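Local coordinates for TRAP dicarboxylate transporter-DctP subunit (Rhodobacter sphaeroides, PDB 4PE3), which probably binds a small solute, perhaps a carboxylate, in the periplasm and delivers it to the membrane components of a TRAP transporter, at residues N226-H238 with K294-F308. Numbering follows the deposited sequence.
With ZN (zinc ion), chain I; ZN (zinc ion), chain O; EDO (1,2-ethanediol), chain D.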
# COMPACT_ATOMS: atom_id res chain seq x y z
N ASN A 226 9.34 16.80 8.93
CA ASN A 226 8.59 17.08 10.15
C ASN A 226 9.24 18.20 10.95
O ASN A 226 8.58 18.81 11.80
CB ASN A 226 8.49 15.83 11.00
CG ASN A 226 7.70 14.73 10.32
OD1 ASN A 226 6.81 14.98 9.51
ND2 ASN A 226 8.03 13.51 10.65
N ASP A 227 10.51 18.49 10.67
CA ASP A 227 11.17 19.60 11.32
C ASP A 227 10.72 20.94 10.72
O ASP A 227 10.50 21.90 11.46
CB ASP A 227 12.69 19.50 11.19
CG ASP A 227 13.28 18.38 12.02
OD1 ASP A 227 12.61 17.45 12.45
OD2 ASP A 227 14.50 18.45 12.24
N ILE A 228 10.59 21.00 9.40
CA ILE A 228 10.16 22.22 8.73
C ILE A 228 8.63 22.37 8.70
O ILE A 228 8.11 23.48 8.51
CB ILE A 228 10.75 22.33 7.31
CG1 ILE A 228 10.26 21.22 6.40
CG2 ILE A 228 12.29 22.33 7.38
CD1 ILE A 228 10.65 21.43 4.94
N ALA A 229 7.92 21.28 8.98
CA ALA A 229 6.46 21.21 8.93
C ALA A 229 6.04 20.43 10.16
O ALA A 229 5.94 19.21 10.14
CB ALA A 229 6.01 20.53 7.65
N PRO A 230 5.85 21.13 11.29
CA PRO A 230 5.86 20.47 12.60
C PRO A 230 4.50 19.96 13.10
O PRO A 230 4.34 19.78 14.29
CB PRO A 230 6.45 21.55 13.52
CG PRO A 230 6.02 22.83 12.89
CD PRO A 230 5.99 22.60 11.41
N HIS A 231 3.59 19.64 12.18
CA HIS A 231 2.30 19.07 12.52
C HIS A 231 1.97 17.83 11.70
O HIS A 231 0.93 17.76 11.03
CB HIS A 231 1.19 20.12 12.32
CG HIS A 231 1.21 21.20 13.34
ND1 HIS A 231 0.91 20.97 14.67
CD2 HIS A 231 1.50 22.52 13.24
CE1 HIS A 231 1.01 22.10 15.34
NE2 HIS A 231 1.38 23.05 14.50
N PRO A 232 2.83 16.81 11.75
CA PRO A 232 2.50 15.58 11.03
C PRO A 232 1.25 14.89 11.56
O PRO A 232 0.89 15.07 12.73
CB PRO A 232 3.73 14.70 11.29
CG PRO A 232 4.30 15.20 12.58
CD PRO A 232 4.08 16.70 12.51
N VAL A 233 0.60 14.10 10.70
CA VAL A 233 -0.47 13.22 11.13
C VAL A 233 0.04 11.80 11.04
O VAL A 233 0.45 11.31 9.97
CB VAL A 233 -1.75 13.41 10.30
CG1 VAL A 233 -2.89 12.57 10.88
CG2 VAL A 233 -2.19 14.86 10.29
N TYR A 234 0.03 11.12 12.19
CA TYR A 234 0.50 9.76 12.32
C TYR A 234 -0.34 9.04 13.37
O TYR A 234 -0.50 9.56 14.48
CB TYR A 234 1.98 9.75 12.77
CG TYR A 234 2.41 8.35 13.09
CD1 TYR A 234 2.79 7.49 12.07
CD2 TYR A 234 2.37 7.86 14.38
CE1 TYR A 234 3.12 6.16 12.33
CE2 TYR A 234 2.71 6.53 14.67
CZ TYR A 234 3.09 5.69 13.63
OH TYR A 234 3.40 4.37 13.95
N PRO A 235 -0.88 7.85 13.04
CA PRO A 235 -0.82 7.20 11.73
C PRO A 235 -1.47 8.05 10.66
O PRO A 235 -2.35 8.86 10.95
CB PRO A 235 -1.60 5.90 11.96
CG PRO A 235 -1.41 5.62 13.39
CD PRO A 235 -1.53 6.98 14.03
N GLY A 236 -0.98 7.93 9.44
CA GLY A 236 -1.60 8.62 8.33
C GLY A 236 -3.02 8.16 8.04
O GLY A 236 -3.52 7.20 8.64
N PHE A 237 -3.65 8.82 7.09
CA PHE A 237 -5.07 8.61 6.83
C PHE A 237 -5.39 8.45 5.35
O PHE A 237 -6.57 8.45 4.99
CB PHE A 237 -5.90 9.78 7.40
CG PHE A 237 -5.48 11.12 6.90
CD1 PHE A 237 -5.93 11.59 5.70
CD2 PHE A 237 -4.59 11.91 7.64
CE1 PHE A 237 -5.53 12.81 5.21
CE2 PHE A 237 -4.17 13.12 7.15
CZ PHE A 237 -4.62 13.57 5.93
N HIS A 238 -4.40 8.27 4.48
CA HIS A 238 -4.74 8.30 3.07
C HIS A 238 -4.04 7.35 2.10
O HIS A 238 -4.62 7.06 1.06
CB HIS A 238 -4.68 9.72 2.52
CG HIS A 238 -3.35 10.09 1.99
ND1 HIS A 238 -2.30 10.47 2.80
CD2 HIS A 238 -2.88 10.11 0.72
CE1 HIS A 238 -1.23 10.69 2.05
NE2 HIS A 238 -1.56 10.50 0.78
N LYS A 294 9.27 20.32 19.65
CA LYS A 294 8.70 21.27 18.69
C LYS A 294 7.63 20.66 17.79
O LYS A 294 6.73 21.35 17.31
CB LYS A 294 9.82 21.89 17.83
CG LYS A 294 10.77 22.82 18.59
CD LYS A 294 10.01 24.01 19.21
CE LYS A 294 10.87 24.96 19.98
NZ LYS A 294 10.00 25.89 20.78
N ILE A 295 7.70 19.35 17.58
CA ILE A 295 6.83 18.69 16.63
C ILE A 295 5.60 18.12 17.37
O ILE A 295 5.75 17.49 18.42
CB ILE A 295 7.58 17.57 15.90
CG1 ILE A 295 8.73 18.18 15.07
CG2 ILE A 295 6.62 16.76 15.02
CD1 ILE A 295 9.74 17.15 14.57
N THR A 296 4.42 18.40 16.84
CA THR A 296 3.16 17.89 17.38
C THR A 296 2.67 16.77 16.48
O THR A 296 2.41 16.98 15.29
CB THR A 296 2.09 18.97 17.44
OG1 THR A 296 2.57 20.05 18.24
CG2 THR A 296 0.80 18.44 18.05
N VAL A 297 2.59 15.56 17.01
CA VAL A 297 2.17 14.43 16.20
C VAL A 297 0.68 14.21 16.41
O VAL A 297 0.26 13.88 17.52
CB VAL A 297 2.96 13.18 16.57
CG1 VAL A 297 2.53 11.97 15.71
CG2 VAL A 297 4.47 13.46 16.42
N HIS A 298 -0.11 14.43 15.37
CA HIS A 298 -1.57 14.35 15.49
C HIS A 298 -2.06 12.98 15.08
O HIS A 298 -1.73 12.50 14.00
CB HIS A 298 -2.22 15.37 14.57
CG HIS A 298 -1.84 16.77 14.86
ND1 HIS A 298 -2.71 17.65 15.47
CD2 HIS A 298 -0.71 17.48 14.62
CE1 HIS A 298 -2.15 18.83 15.59
NE2 HIS A 298 -0.93 18.75 15.09
N ASP A 299 -2.83 12.34 15.95
CA ASP A 299 -3.48 11.05 15.64
C ASP A 299 -4.98 11.31 15.48
O ASP A 299 -5.69 11.50 16.48
CB ASP A 299 -3.21 10.06 16.78
CG ASP A 299 -3.85 8.68 16.58
OD1 ASP A 299 -4.35 8.33 15.50
OD2 ASP A 299 -3.86 7.91 17.55
N TRP A 300 -5.46 11.38 14.25
CA TRP A 300 -6.86 11.72 14.02
C TRP A 300 -7.77 10.73 14.74
O TRP A 300 -7.49 9.54 14.79
CB TRP A 300 -7.18 11.73 12.52
CG TRP A 300 -6.79 12.96 11.79
CD1 TRP A 300 -6.04 14.00 12.25
CD2 TRP A 300 -7.15 13.29 10.44
NE1 TRP A 300 -5.92 14.96 11.27
CE2 TRP A 300 -6.58 14.54 10.15
CE3 TRP A 300 -7.90 12.65 9.45
CZ2 TRP A 300 -6.76 15.18 8.94
CZ3 TRP A 300 -8.04 13.27 8.24
CH2 TRP A 300 -7.49 14.53 7.99
N SER A 301 -8.86 11.24 15.31
CA SER A 301 -9.82 10.34 15.95
C SER A 301 -10.45 9.37 14.97
O SER A 301 -10.47 9.59 13.76
CB SER A 301 -10.92 11.15 16.61
OG SER A 301 -11.65 11.85 15.62
N ASP A 302 -11.00 8.30 15.50
CA ASP A 302 -11.76 7.38 14.67
C ASP A 302 -12.87 8.09 13.87
O ASP A 302 -13.12 7.75 12.72
CB ASP A 302 -12.39 6.27 15.52
CG ASP A 302 -11.36 5.32 16.07
OD1 ASP A 302 -10.18 5.38 15.66
OD2 ASP A 302 -11.74 4.47 16.91
N GLU A 303 -13.57 9.01 14.53
CA GLU A 303 -14.63 9.77 13.88
C GLU A 303 -14.13 10.61 12.71
O GLU A 303 -14.76 10.68 11.67
CB GLU A 303 -15.39 10.66 14.88
CG GLU A 303 -14.53 11.33 15.98
CD GLU A 303 -14.41 12.86 15.85
OE1 GLU A 303 -15.06 13.47 14.97
OE2 GLU A 303 -13.65 13.48 16.63
N GLU A 304 -12.97 11.23 12.87
CA GLU A 304 -12.44 12.05 11.79
C GLU A 304 -11.97 11.15 10.64
O GLU A 304 -12.15 11.47 9.48
CB GLU A 304 -11.33 12.98 12.29
CG GLU A 304 -11.84 14.06 13.24
CD GLU A 304 -12.86 14.93 12.59
OE1 GLU A 304 -12.79 15.16 11.36
OE2 GLU A 304 -13.74 15.40 13.34
N ARG A 305 -11.41 10.00 10.97
CA ARG A 305 -11.00 9.06 9.95
C ARG A 305 -12.21 8.52 9.18
O ARG A 305 -12.17 8.36 7.96
CB ARG A 305 -10.19 7.94 10.59
CG ARG A 305 -8.83 8.44 11.11
CD ARG A 305 -8.08 7.36 11.82
NE ARG A 305 -6.86 7.88 12.42
CZ ARG A 305 -5.68 8.01 11.82
NH1 ARG A 305 -5.55 7.61 10.57
NH2 ARG A 305 -4.65 8.49 12.50
N ALA A 306 -13.30 8.25 9.90
CA ALA A 306 -14.55 7.82 9.24
C ALA A 306 -15.09 8.93 8.34
O ALA A 306 -15.58 8.65 7.25
CB ALA A 306 -15.60 7.41 10.28
N LYS A 307 -14.98 10.18 8.77
CA LYS A 307 -15.38 11.29 7.93
C LYS A 307 -14.51 11.34 6.66
O LYS A 307 -15.01 11.57 5.57
CB LYS A 307 -15.32 12.61 8.72
CG LYS A 307 -16.53 12.80 9.62
CD LYS A 307 -16.30 13.84 10.71
CE LYS A 307 -15.84 15.14 10.15
NZ LYS A 307 -15.65 16.15 11.25
N PHE A 308 -13.20 11.13 6.81
CA PHE A 308 -12.33 11.13 5.64
C PHE A 308 -12.71 9.99 4.66
O PHE A 308 -12.76 10.20 3.45
CB PHE A 308 -10.86 11.06 6.03
CG PHE A 308 -9.94 11.38 4.90
CD1 PHE A 308 -9.68 12.70 4.54
CD2 PHE A 308 -9.33 10.37 4.17
CE1 PHE A 308 -8.83 13.00 3.48
CE2 PHE A 308 -8.48 10.66 3.11
CZ PHE A 308 -8.23 11.96 2.76
ZN ZN I . 15.88 19.65 11.76
ZN ZN O . -4.88 6.36 16.85
C1 EDO D . 2.71 1.93 11.41
O1 EDO D . 3.76 2.79 11.86
C2 EDO D . 1.77 2.66 10.45
O2 EDO D . 1.04 3.66 11.13
O HOH W 1 4.08 21.66 16.50
O HOH W 2 -5.39 6.05 14.88
O HOH W 3 -3.01 5.34 16.72
O HOH W 4 -6.58 6.94 17.84
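Pro232 O takes the backbone N-H of His298 almost straight (174°), and His298 O is in turn held by Tyr234 N at 2.9 Å. With Thr296 N bonded to Pro230 O, 230-234 and 296-298 run side by side in parallel register, a single beta bridge pairing Val233 with His298. Val233 and His231 also bond by backbone to Phe157 and Ser159, placing this pairing at the border of a small mixed sheet.

Among the side chains, His231 ND1 and His298 NE2 share a hydrogen bond of 2.9 Å, rim to rim with the rings turned 56° apart; Asp164 holds the other nitrogen of His298, fixing that ring's rotation.

Arg305 carries the polar centre. Its chain runs extended from CG to NE, bringing the guanidinium against the carbonyls of Pro235 and Gly236: NH2 reaches Pro235 O at 2.8 Å and NH1 reaches Gly236 O at 2.8 Å, both in the guanidinium plane but above the carbonyl planes. NE bonds to Trp300 O, and NH2 makes a salt bridge to Asp299 OD1, which also binds zinc. A leucine here would probably leave the carbonyls of Pro235 and Gly236 without these donors and Asp299 with the zinc but no arginine.

Beyond it, Phe237 stacks face to face on the six-membered ring of Trp300, centroids 3.9 Å apart, and turns an edge toward the face of Phe308. Val233 CG1 makes a CH-pi contact over the face of the five-membered ring of Trp300, 3.9 Å from its centroid.

The buried charge of Arg305 thus appears matched by Asp299 and by carbonyls from both segments, and these directional bonds tie the start of helix 302-320 to the loop 235-237, with the rings of Phe237, Trp300 and Phe308 packed beside them.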